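Long-range contacts in ricin B-related lectin (Polyporus squamosus, PDB 3PHZ), which binds beta-D-galactose through a ricin-type beta-trefoil lectin region and holds calcium ions in its C-terminal part: residues Ala249-Val254 with Phe265-Gly270; Gln168-Tyr173 with Tyr279-Gly284; Tyr70-Gly75 with Ile85-Thr90. All coordinates share one frame; numbering follows the deposited sequence.

Interaction 1 of 3, residues Ala249-Val254 with Phe265-Gly270; sequences AYNWFV and FEPQNG
N251 and F265 face each other as an antiparallel hydrogen-bonded pair. The amide N of N251 meets O of F265 at 3.0 Å. In return, N of F265 reaches O of N251 at 2.8 Å. The Y250 ring turns its edge to the same carbonyl, with CD1 of Y250 3.6 Å from O of F265. Beyond this pair the second segment turns off: O of E266 accepts from the amides of both N269 and G270, and OE1 of E266 takes the N-H of Q268 at 3.0 Å.

Strands 246-255 and 261-266 thus form a beta hairpin, within the region related to agglutinin C-terminal domains, and its end lies near the calcium-binding D209 and D210, whose side chains are each about 9 Å from that of P267.

Among the apolar contacts, F253 and F265 run side by side in the same direction, with CB of F265 at the edge of the F253 ring, 3.8 Å from CE2. F265 also packs on F215 of helix 208-226. The P267 ring presses on the amide of N251, its CG 3.3 Å from OD1; this buried oxygen has no polar partner, whereas ND2 binds the carbonyls of A212 and G237.

The bend of the E266 chain at chi2 (63°) carries its carboxylate back toward the Y250 ring. A water joins OE2 of E266 to OH of Y250, and H248 also binds OE2.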
loop_
_atom_site.group_PDB
_atom_site.type_symbol
_atom_site.label_atom_id
_atom_site.label_comp_id
_atom_site.label_asym_id
_atom_site.label_seq_id
_atom_site.Cartn_x
_atom_site.Cartn_y
_atom_site.Cartn_z
ATOM N N ALA A 249 5.310 -7.237 -10.504
ATOM C CA ALA A 249 5.616 -6.086 -9.675
ATOM C C ALA A 249 6.517 -6.530 -8.522
ATOM O O ALA A 249 6.363 -7.647 -8.014
ATOM C CB ALA A 249 4.369 -5.489 -9.115
ATOM N N TYR A 250 7.455 -5.652 -8.183
ATOM C CA TYR A 250 8.458 -5.872 -7.128
ATOM C C TYR A 250 8.571 -4.668 -6.243
ATOM O O TYR A 250 8.157 -3.555 -6.601
ATOM C CB TYR A 250 9.848 -6.101 -7.743
ATOM C CG TYR A 250 9.946 -7.408 -8.489
ATOM C CD1 TYR A 250 9.936 -8.604 -7.769
ATOM C CD2 TYR A 250 9.985 -7.456 -9.891
ATOM C CE1 TYR A 250 10.024 -9.853 -8.429
ATOM C CE2 TYR A 250 10.086 -8.730 -10.570
ATOM C CZ TYR A 250 10.091 -9.901 -9.820
ATOM O OH TYR A 250 10.146 -11.178 -10.375
ATOM N N ASN A 251 9.145 -4.867 -5.046
ATOM C CA ASN A 251 9.590 -3.732 -4.295
ATOM C C ASN A 251 11.077 -3.605 -4.536
ATOM O O ASN A 251 11.709 -4.521 -5.051
ATOM C CB ASN A 251 9.274 -3.896 -2.788
ATOM C CG ASN A 251 7.783 -3.955 -2.539
ATOM O OD1 ASN A 251 7.236 -5.045 -2.306
ATOM N ND2 ASN A 251 7.097 -2.796 -2.612
ATOM N N TRP A 252 11.640 -2.481 -4.137
ATOM C CA TRP A 252 13.085 -2.275 -4.302
ATOM C C TRP A 252 13.651 -1.394 -3.205
ATOM O O TRP A 252 12.931 -0.590 -2.598
ATOM C CB TRP A 252 13.512 -1.794 -5.729
ATOM C CG TRP A 252 12.909 -0.484 -6.139
ATOM C CD1 TRP A 252 11.726 -0.308 -6.832
ATOM C CD2 TRP A 252 13.416 0.824 -5.838
ATOM N NE1 TRP A 252 11.470 1.045 -6.979
ATOM C CE2 TRP A 252 12.502 1.756 -6.382
ATOM C CE3 TRP A 252 14.552 1.303 -5.129
ATOM C CZ2 TRP A 252 12.673 3.169 -6.232
ATOM C CZ3 TRP A 252 14.755 2.715 -5.015
ATOM C CH2 TRP A 252 13.813 3.625 -5.561
ATOM N N PHE A 253 14.946 -1.598 -2.931
ATOM C CA PHE A 253 15.666 -0.955 -1.842
ATOM C C PHE A 253 17.064 -0.698 -2.323
ATOM O O PHE A 253 17.453 -1.132 -3.432
ATOM C CB PHE A 253 15.740 -1.964 -0.661
ATOM C CG PHE A 253 14.377 -2.291 -0.093
ATOM C CD1 PHE A 253 13.775 -1.417 0.847
ATOM C CD2 PHE A 253 13.714 -3.450 -0.450
ATOM C CE1 PHE A 253 12.492 -1.710 1.377
ATOM C CE2 PHE A 253 12.454 -3.747 0.034
ATOM C CZ PHE A 253 11.817 -2.874 0.960
ATOM N N VAL A 254 17.865 -0.005 -1.509
ATOM C CA VAL A 254 19.335 0.008 -1.801
ATOM C C VAL A 254 20.034 -0.639 -0.646
ATOM O O VAL A 254 19.420 -0.836 0.428
ATOM C CB VAL A 254 19.920 1.416 -2.118
ATOM C CG1 VAL A 254 19.141 2.037 -3.321
ATOM C CG2 VAL A 254 19.774 2.358 -0.942
ATOM N N PHE A 265 12.957 -6.967 -4.322
ATOM C CA PHE A 265 12.351 -7.756 -3.267
ATOM C C PHE A 265 11.028 -8.292 -3.800
ATOM O O PHE A 265 10.243 -7.547 -4.371
ATOM C CB PHE A 265 12.142 -6.903 -2.002
ATOM C CG PHE A 265 11.508 -7.677 -0.854
ATOM C CD1 PHE A 265 12.299 -8.548 -0.074
ATOM C CD2 PHE A 265 10.168 -7.525 -0.536
ATOM C CE1 PHE A 265 11.747 -9.243 1.000
ATOM C CE2 PHE A 265 9.598 -8.225 0.532
ATOM C CZ PHE A 265 10.405 -9.078 1.324
ATOM N N GLU A 266 10.801 -9.603 -3.660
ATOM C CA GLU A 266 9.595 -10.236 -4.115
ATOM C C GLU A 266 8.625 -10.441 -2.928
ATOM O O GLU A 266 8.818 -11.339 -2.094
ATOM C CB GLU A 266 9.952 -11.608 -4.768
ATOM C CG GLU A 266 8.742 -12.562 -4.888
ATOM C CD GLU A 266 7.670 -11.981 -5.787
ATOM O OE1 GLU A 266 6.775 -11.256 -5.315
ATOM O OE2 GLU A 266 7.698 -12.294 -6.979
ATOM N N PRO A 267 7.568 -9.598 -2.815
ATOM C CA PRO A 267 6.775 -9.602 -1.586
ATOM C C PRO A 267 5.834 -10.838 -1.497
ATOM O O PRO A 267 5.235 -11.060 -0.465
ATOM C CB PRO A 267 6.036 -8.215 -1.652
ATOM C CG PRO A 267 5.920 -7.975 -3.130
ATOM C CD PRO A 267 7.264 -8.419 -3.652
ATOM N N GLN A 268 5.775 -11.637 -2.559
ATOM C CA GLN A 268 4.999 -12.930 -2.506
ATOM C C GLN A 268 5.724 -13.924 -1.627
ATOM O O GLN A 268 5.094 -14.732 -0.991
ATOM C CB GLN A 268 4.770 -13.539 -3.887
ATOM C CG GLN A 268 3.804 -12.644 -4.714
ATOM C CD GLN A 268 3.509 -13.293 -6.074
ATOM O OE1 GLN A 268 3.684 -12.664 -7.144
ATOM N NE2 GLN A 268 3.052 -14.532 -6.035
ATOM N N ASN A 269 7.062 -13.851 -1.597
ATOM C CA ASN A 269 7.794 -14.922 -0.879
ATOM C C ASN A 269 8.974 -14.445 -0.067
ATOM O O ASN A 269 9.709 -15.258 0.483
ATOM C CB ASN A 269 8.127 -16.069 -1.837
ATOM C CG ASN A 269 9.216 -15.712 -2.853
ATOM O OD1 ASN A 269 9.749 -14.595 -2.880
ATOM N ND2 ASN A 269 9.548 -16.679 -3.724
ATOM N N GLY A 270 9.167 -13.120 0.017
ATOM C CA GLY A 270 10.184 -12.597 0.912
ATOM C C GLY A 270 11.611 -12.787 0.425
ATOM O O GLY A 270 12.527 -12.805 1.254
HETATM O O HOH W 1 4.900 -9.724 -6.638
HETATM O O HOH W 2 9.500 -13.414 -8.795
#

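Interaction 2 of 3, residues Gln168-Tyr173 with Tyr279-Gly284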
loop_
_atom_site.group_PDB
_atom_site.type_symbol
_atom_site.label_atom_id
_atom_site.label_comp_id
_atom_site.label_asym_id
_atom_site.label_seq_id
_atom_site.Cartn_x
_atom_site.Cartn_y
_atom_site.Cartn_z
ATOM N N GLN A 168 17.190 3.954 -15.650
ATOM C CA GLN A 168 16.033 4.839 -15.807
ATOM C C GLN A 168 15.721 5.400 -14.427
ATOM O O GLN A 168 16.178 4.869 -13.407
ATOM C CB GLN A 168 14.833 4.042 -16.335
ATOM C CG GLN A 168 14.174 3.063 -15.286
ATOM C CD GLN A 168 13.237 2.082 -15.976
ATOM O OE1 GLN A 168 12.040 2.374 -16.143
ATOM N NE2 GLN A 168 13.796 0.930 -16.470
ATOM N N ASP A 169 14.993 6.512 -14.391
ATOM C CA ASP A 169 14.608 7.080 -13.115
ATOM C C ASP A 169 13.115 6.818 -12.835
ATOM O O ASP A 169 12.313 6.538 -13.729
ATOM C CB ASP A 169 14.915 8.580 -13.159
ATOM C CG ASP A 169 15.012 9.219 -11.778
ATOM O OD1 ASP A 169 14.868 8.518 -10.701
ATOM O OD2 ASP A 169 15.325 10.448 -11.772
ATOM N N PHE A 170 12.785 6.802 -11.551
ATOM C CA PHE A 170 11.416 6.683 -11.078
ATOM C C PHE A 170 11.021 7.943 -10.328
ATOM O O PHE A 170 11.817 8.478 -9.583
ATOM C CB PHE A 170 11.278 5.532 -10.083
ATOM C CG PHE A 170 11.531 4.150 -10.684
ATOM C CD1 PHE A 170 11.122 3.840 -12.035
ATOM C CD2 PHE A 170 12.146 3.176 -9.904
ATOM C CE1 PHE A 170 11.359 2.505 -12.587
ATOM C CE2 PHE A 170 12.393 1.840 -10.424
ATOM C CZ PHE A 170 11.991 1.546 -11.785
ATOM N N LYS A 171 9.736 8.295 -10.381
ATOM C CA LYS A 171 9.211 9.427 -9.616
ATOM C C LYS A 171 9.250 9.157 -8.092
ATOM O O LYS A 171 9.021 8.033 -7.666
ATOM C CB LYS A 171 7.755 9.691 -10.017
ATOM C CG LYS A 171 7.688 10.479 -11.380
ATOM C CD LYS A 171 6.235 10.791 -11.687
ATOM C CE LYS A 171 6.027 11.634 -12.988
ATOM N NZ LYS A 171 6.718 11.055 -14.198
ATOM N N SER A 172 9.627 10.173 -7.335
ATOM C CA SER A 172 9.428 10.110 -5.903
ATOM C C SER A 172 8.330 11.047 -5.450
ATOM O O SER A 172 8.129 12.168 -6.005
ATOM C CB SER A 172 10.732 10.423 -5.147
ATOM O OG SER A 172 11.255 11.726 -5.533
ATOM N N TYR A 173 7.570 10.614 -4.429
ATOM C CA TYR A 173 6.579 11.530 -3.874
ATOM C C TYR A 173 7.246 12.774 -3.288
ATOM O O TYR A 173 6.838 13.935 -3.572
ATOM C CB TYR A 173 5.784 10.847 -2.722
ATOM C CG TYR A 173 4.808 11.880 -2.136
ATOM C CD1 TYR A 173 3.761 12.380 -2.916
ATOM C CD2 TYR A 173 4.982 12.372 -0.853
ATOM C CE1 TYR A 173 2.843 13.363 -2.363
ATOM C CE2 TYR A 173 4.089 13.329 -0.304
ATOM C CZ TYR A 173 3.033 13.788 -1.074
ATOM O OH TYR A 173 2.197 14.739 -0.574
ATOM N N TYR A 279 13.474 -9.356 -14.964
ATOM C CA TYR A 279 12.372 -8.527 -15.451
ATOM C C TYR A 279 12.976 -7.166 -15.821
ATOM O O TYR A 279 13.905 -6.691 -15.150
ATOM C CB TYR A 279 11.239 -8.410 -14.419
ATOM C CG TYR A 279 10.264 -9.592 -14.399
ATOM C CD1 TYR A 279 9.120 -9.594 -15.199
ATOM C CD2 TYR A 279 10.514 -10.715 -13.598
ATOM C CE1 TYR A 279 8.225 -10.715 -15.191
ATOM C CE2 TYR A 279 9.639 -11.819 -13.574
ATOM C CZ TYR A 279 8.500 -11.802 -14.354
ATOM O OH TYR A 279 7.653 -12.887 -14.314
ATOM N N LYS A 280 12.491 -6.575 -16.918
ATOM C CA LYS A 280 12.966 -5.273 -17.318
ATOM C C LYS A 280 11.916 -4.294 -16.864
ATOM O O LYS A 280 10.762 -4.382 -17.292
ATOM C CB LYS A 280 13.127 -5.177 -18.841
ATOM C CG LYS A 280 13.647 -3.804 -19.243
ATOM C CD LYS A 280 13.545 -3.611 -20.747
ATOM C CE LYS A 280 14.918 -3.420 -21.385
ATOM N NZ LYS A 280 14.934 -4.005 -22.779
ATOM N N ALA A 281 12.309 -3.359 -16.008
ATOM C CA ALA A 281 11.353 -2.376 -15.484
ATOM C C ALA A 281 10.913 -1.388 -16.528
ATOM O O ALA A 281 11.728 -0.942 -17.389
ATOM C CB ALA A 281 11.967 -1.628 -14.322
ATOM N N TYR A 282 9.641 -1.000 -16.454
ATOM C CA TYR A 282 9.140 0.079 -17.302
ATOM C C TYR A 282 8.446 1.139 -16.461
ATOM O O TYR A 282 8.000 2.157 -17.013
ATOM C CB TYR A 282 8.220 -0.457 -18.436
ATOM C CG TYR A 282 7.086 -1.320 -17.908
ATOM C CD1 TYR A 282 5.897 -0.766 -17.421
ATOM C CD2 TYR A 282 7.238 -2.720 -17.852
ATOM C CE1 TYR A 282 4.862 -1.607 -16.925
ATOM C CE2 TYR A 282 6.236 -3.554 -17.359
ATOM C CZ TYR A 282 5.053 -2.984 -16.885
ATOM O OH TYR A 282 4.092 -3.854 -16.400
ATOM N N PHE A 283 8.288 0.908 -15.133
ATOM C CA PHE A 283 7.547 1.879 -14.311
ATOM C C PHE A 283 7.957 1.706 -12.875
ATOM O O PHE A 283 8.258 0.587 -12.490
ATOM C CB PHE A 283 6.056 1.601 -14.392
ATOM C CG PHE A 283 5.258 2.434 -13.461
ATOM C CD1 PHE A 283 5.014 3.770 -13.746
ATOM C CD2 PHE A 283 4.799 1.898 -12.238
ATOM C CE1 PHE A 283 4.264 4.563 -12.862
ATOM C CE2 PHE A 283 4.083 2.684 -11.337
ATOM C CZ PHE A 283 3.797 4.017 -11.659
ATOM N N GLY A 284 7.954 2.773 -12.089
ATOM C CA GLY A 284 8.226 2.571 -10.623
ATOM C C GLY A 284 8.032 3.858 -9.852
ATOM O O GLY A 284 7.748 4.864 -10.438
HETATM O O HOH W 3 7.861 7.022 -12.276
#
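With CG beside the backbone N (chi1 -65°), the F170 ring is laid against the backbone of G284, while Q168, whose CG sits between its own N and carbonyl carbon (chi1 72°), extends its amide toward A281. The F170 pair is a CH-pi contact: CA of G284 stands over one ring face, 3.6 Å from the F170 ring centroid. Without a side chain, G284 lets the ring come this close, and CD1 of F170 lies 3.3 Å from N of G284. The methyl of A281 meets the edge of the same ring, CB to CZ of F170 being 4.1 Å.

The direct polar link is NE2 of Q168 to O of A281, 2.9 Å. The carbonyl oxygen lies nearly in the amide plane of Q168, yet NE2 approaches it from well above the carbonyl plane; L166 O is a second acceptor for NE2. A water bridges N of K171 and O of G284, and K171 touches F283 of the second subunit.

Strand 280-285 makes a classic beta bulge, Y282 and F283 both facing F240 of strand 233-243. The loop 168-173 lies between helix 153-162 and strand 178-180; F170 packs on L160 of the helix and M239 of strand 233-243.

Interaction 3 of 3, residues Tyr70-Gly75 with Ile85-Thr90; sequences YMDLAG and IGYRPT. With GAL (beta-D-galactopyranose), chain C; SIA (N-acetyl-alpha-neuraminic acid), chain E.
OD2 of D72, 3.3 Å from CB of Y87 across the strand pair, is gripped by two donors, O3 of the galactose and the side-chain amide of Q95. The bond from O3 of the galactose to OD2 of D72 measures 2.7 Å. The other carboxylate oxygen, OD1, receives the hydroxyl O4 of the galactose at 2.6 Å, and the same O4 accepts the amide N-H of G75. One aspartate therefore reads two adjacent sugar hydroxyls, with CG anti to its backbone N (chi1 169°) carrying the carboxylate out alongside Y87.

Y87 supplies the apolar side of the pocket. C4 of the galactose sits over the centre of its ring, 3.6 Å above the plane, while on the side away from the sugar the guanidinium of R88 turns one face to CZ of Y87. I85 adds its tip, CD1 being 3.7 Å from C6 of the galactose and also close to the methyl of A74. Both I85 and A74 extend to the sialic acid, which is additionally bound by S32 and N30.

Beneath the sugar, the two strands are antiparallel. Y70 and Y87 form a hydrogen-bonded pair, each N-H binding the other residue's carbonyl oxygen; the link from N of I85 to O of D72, 2.9 Å, is nearly straight (174°), whereas that from N of D72 to O of I85 is weak. At the far end, CB of P89 packs against the Y70 ring, 3.5 Å from CE2, with the two side chains at about a right angle.

H76 and N94 complete the grip on the galactose. An aspartate holding two sugar hydroxyls while an aromatic ring underlies the pyranose is characteristic of the galactose sites of ricin-type beta-trefoil lectins.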
loop_
_atom_site.group_PDB
_atom_site.type_symbol
_atom_site.label_atom_id
_atom_site.label_comp_id
_atom_site.label_asym_id
_atom_site.label_seq_id
_atom_site.Cartn_x
_atom_site.Cartn_y
_atom_site.Cartn_z
ATOM N N TYR A 70 16.318 14.751 21.796
ATOM C CA TYR A 70 17.524 15.339 21.275
ATOM C C TYR A 70 18.673 15.201 22.227
ATOM O O TYR A 70 18.531 15.378 23.441
ATOM C CB TYR A 70 17.297 16.863 21.025
ATOM C CG TYR A 70 16.370 17.115 19.875
ATOM C CD1 TYR A 70 16.886 17.529 18.639
ATOM C CD2 TYR A 70 14.994 16.856 20.000
ATOM C CE1 TYR A 70 16.012 17.749 17.495
ATOM C CE2 TYR A 70 14.115 17.094 18.902
ATOM C CZ TYR A 70 14.651 17.538 17.670
ATOM O OH TYR A 70 13.834 17.741 16.574
ATOM N N MET A 71 19.814 14.841 21.662
ATOM C CA MET A 71 21.058 14.822 22.379
ATOM C C MET A 71 21.318 16.218 22.985
ATOM O O MET A 71 21.337 17.221 22.259
ATOM C CB MET A 71 22.180 14.503 21.440
ATOM C CG MET A 71 23.510 14.288 22.173
ATOM S SD MET A 71 24.841 13.691 21.117
ATOM C CE MET A 71 24.449 12.024 20.803
ATOM N N ASP A 72 21.547 16.237 24.286
ATOM C CA ASP A 72 21.431 17.477 25.080
ATOM C C ASP A 72 22.458 17.435 26.215
ATOM O O ASP A 72 22.608 16.392 26.886
ATOM C CB ASP A 72 19.971 17.489 25.577
ATOM C CG ASP A 72 19.689 18.561 26.638
ATOM O OD1 ASP A 72 20.414 18.620 27.686
ATOM O OD2 ASP A 72 18.701 19.298 26.419
ATOM N N LEU A 73 23.230 18.520 26.383
ATOM C CA LEU A 73 24.192 18.591 27.488
ATOM C C LEU A 73 23.426 19.096 28.700
ATOM O O LEU A 73 22.962 20.273 28.735
ATOM C CB LEU A 73 25.326 19.545 27.093
ATOM C CG LEU A 73 26.475 19.763 28.098
ATOM C CD1 LEU A 73 27.198 18.464 28.368
ATOM C CD2 LEU A 73 27.402 20.770 27.398
ATOM N N ALA A 74 23.272 18.190 29.654
ATOM C CA ALA A 74 22.334 18.316 30.773
ATOM C C ALA A 74 22.548 19.627 31.556
ATOM O O ALA A 74 23.655 19.943 32.018
ATOM C CB ALA A 74 22.430 17.153 31.693
ATOM N N GLY A 75 21.478 20.397 31.673
ATOM C CA GLY A 75 21.536 21.631 32.482
ATOM C C GLY A 75 22.469 22.693 31.947
ATOM O O GLY A 75 22.844 23.631 32.696
ATOM N N ILE A 85 22.287 13.589 27.678
ATOM C CA ILE A 85 20.974 12.984 27.817
ATOM C C ILE A 85 20.137 13.114 26.508
ATOM O O ILE A 85 20.540 13.830 25.588
ATOM C CB ILE A 85 20.206 13.680 29.035
ATOM C CG1 ILE A 85 20.019 15.174 28.744
ATOM C CG2 ILE A 85 21.049 13.509 30.322
ATOM C CD1 ILE A 85 19.095 15.957 29.724
ATOM N N GLY A 86 18.970 12.450 26.466
ATOM C CA GLY A 86 17.987 12.659 25.414
ATOM C C GLY A 86 16.918 13.577 26.001
ATOM O O GLY A 86 16.291 13.238 27.007
ATOM N N TYR A 87 16.694 14.728 25.384
ATOM C CA TYR A 87 15.711 15.677 25.953
ATOM C C TYR A 87 14.736 16.238 24.891
ATOM O O TYR A 87 15.065 16.341 23.700
ATOM C CB TYR A 87 16.496 16.801 26.644
ATOM C CG TYR A 87 15.718 17.631 27.677
ATOM C CD1 TYR A 87 15.384 17.091 28.926
ATOM C CD2 TYR A 87 15.287 18.905 27.375
ATOM C CE1 TYR A 87 14.678 17.835 29.880
ATOM C CE2 TYR A 87 14.568 19.675 28.310
ATOM C CZ TYR A 87 14.261 19.128 29.545
ATOM O OH TYR A 87 13.561 19.911 30.484
ATOM N N ARG A 88 13.546 16.666 25.319
ATOM C CA ARG A 88 12.607 17.226 24.365
ATOM C C ARG A 88 13.223 18.464 23.668
ATOM O O ARG A 88 14.102 19.141 24.273
ATOM C CB ARG A 88 11.313 17.582 25.128
ATOM C CG ARG A 88 11.527 18.583 26.211
ATOM C CD ARG A 88 10.178 19.011 26.763
ATOM N NE ARG A 88 10.337 20.208 27.570
ATOM C CZ ARG A 88 10.615 20.199 28.868
ATOM N NH1 ARG A 88 10.762 19.038 29.530
ATOM N NH2 ARG A 88 10.742 21.352 29.506
ATOM N N PRO A 89 12.798 18.783 22.412
ATOM C CA PRO A 89 13.443 19.937 21.695
ATOM C C PRO A 89 13.233 21.272 22.422
ATOM O O PRO A 89 12.116 21.566 22.792
ATOM C CB PRO A 89 12.767 19.959 20.306
ATOM C CG PRO A 89 11.492 19.126 20.480
ATOM C CD PRO A 89 11.746 18.130 21.603
ATOM N N THR A 90 14.305 22.031 22.664
ATOM C CA THR A 90 14.192 23.355 23.280
ATOM C C THR A 90 14.668 24.493 22.366
ATOM O O THR A 90 14.461 25.682 22.674
ATOM C CB THR A 90 15.047 23.451 24.541
ATOM O OG1 THR A 90 16.449 23.292 24.186
ATOM C CG2 THR A 90 14.583 22.421 25.581
HETATM C C1 GAL C . 17.678 22.253 31.627
HETATM C C2 GAL C . 18.026 22.409 30.142
HETATM C C3 GAL C . 17.579 21.232 29.230
HETATM C C4 GAL C . 18.049 19.918 29.829
HETATM C C5 GAL C . 17.583 19.884 31.284
HETATM C C6 GAL C . 18.034 18.676 32.044
HETATM O O2 GAL C . 17.484 23.596 29.621
HETATM O O3 GAL C . 18.119 21.443 27.925
HETATM O O4 GAL C . 19.460 19.794 29.820
HETATM O O5 GAL C . 18.131 20.978 32.003
HETATM O O6 GAL C . 17.320 18.809 33.273
HETATM C C1 SIA E . 16.010 16.628 33.666
HETATM C C2 SIA E . 16.759 17.593 34.611
HETATM C C3 SIA E . 15.956 17.862 35.903
HETATM C C4 SIA E . 16.463 17.195 37.197
HETATM C C5 SIA E . 17.795 16.420 37.158
HETATM C C6 SIA E . 18.263 16.054 35.720
HETATM C C7 SIA E . 19.705 15.514 35.647
HETATM C C8 SIA E . 20.100 15.084 34.202
HETATM C C9 SIA E . 21.442 14.352 34.144
HETATM C C10 SIA E . 18.326 14.979 39.113
HETATM C C11 SIA E . 17.983 13.754 39.974
HETATM N N5 SIA E . 17.577 15.266 38.039
HETATM O O1A SIA E . 16.650 15.720 33.078
HETATM O O1B SIA E . 14.779 16.759 33.471
HETATM O O4 SIA E . 16.588 18.202 38.212
HETATM O O6 SIA E . 18.139 17.180 34.820
HETATM O O7 SIA E . 20.600 16.545 36.086
HETATM O O8 SIA E . 19.100 14.265 33.557
HETATM O O9 SIA E . 21.361 13.070 34.788
HETATM O O10 SIA E . 19.295 15.677 39.394
#

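In the fold
Along the chain, interaction 3 comes first and is complete before the others start. Residues 168-173 then open interaction 2, interaction 1 follows whole, and 279-284 close interaction 2. Interactions 1 and 2 have centres 14 Å apart and touch directly, W252 NE1 lying 3.7 Å from F170 CE2. They share strand 233-243, which pairs with both 246-255 and 280-285. Interaction 3 lies on the opposite side of the chain's centre, its own centre about 39 Å from interaction 1 and 41 Å from interaction 2. Galactose recognition in the beta-trefoil part is thus spatially separate from the C-terminal part, which carries the calcium sites and meets the second subunit, mainly at interaction 2.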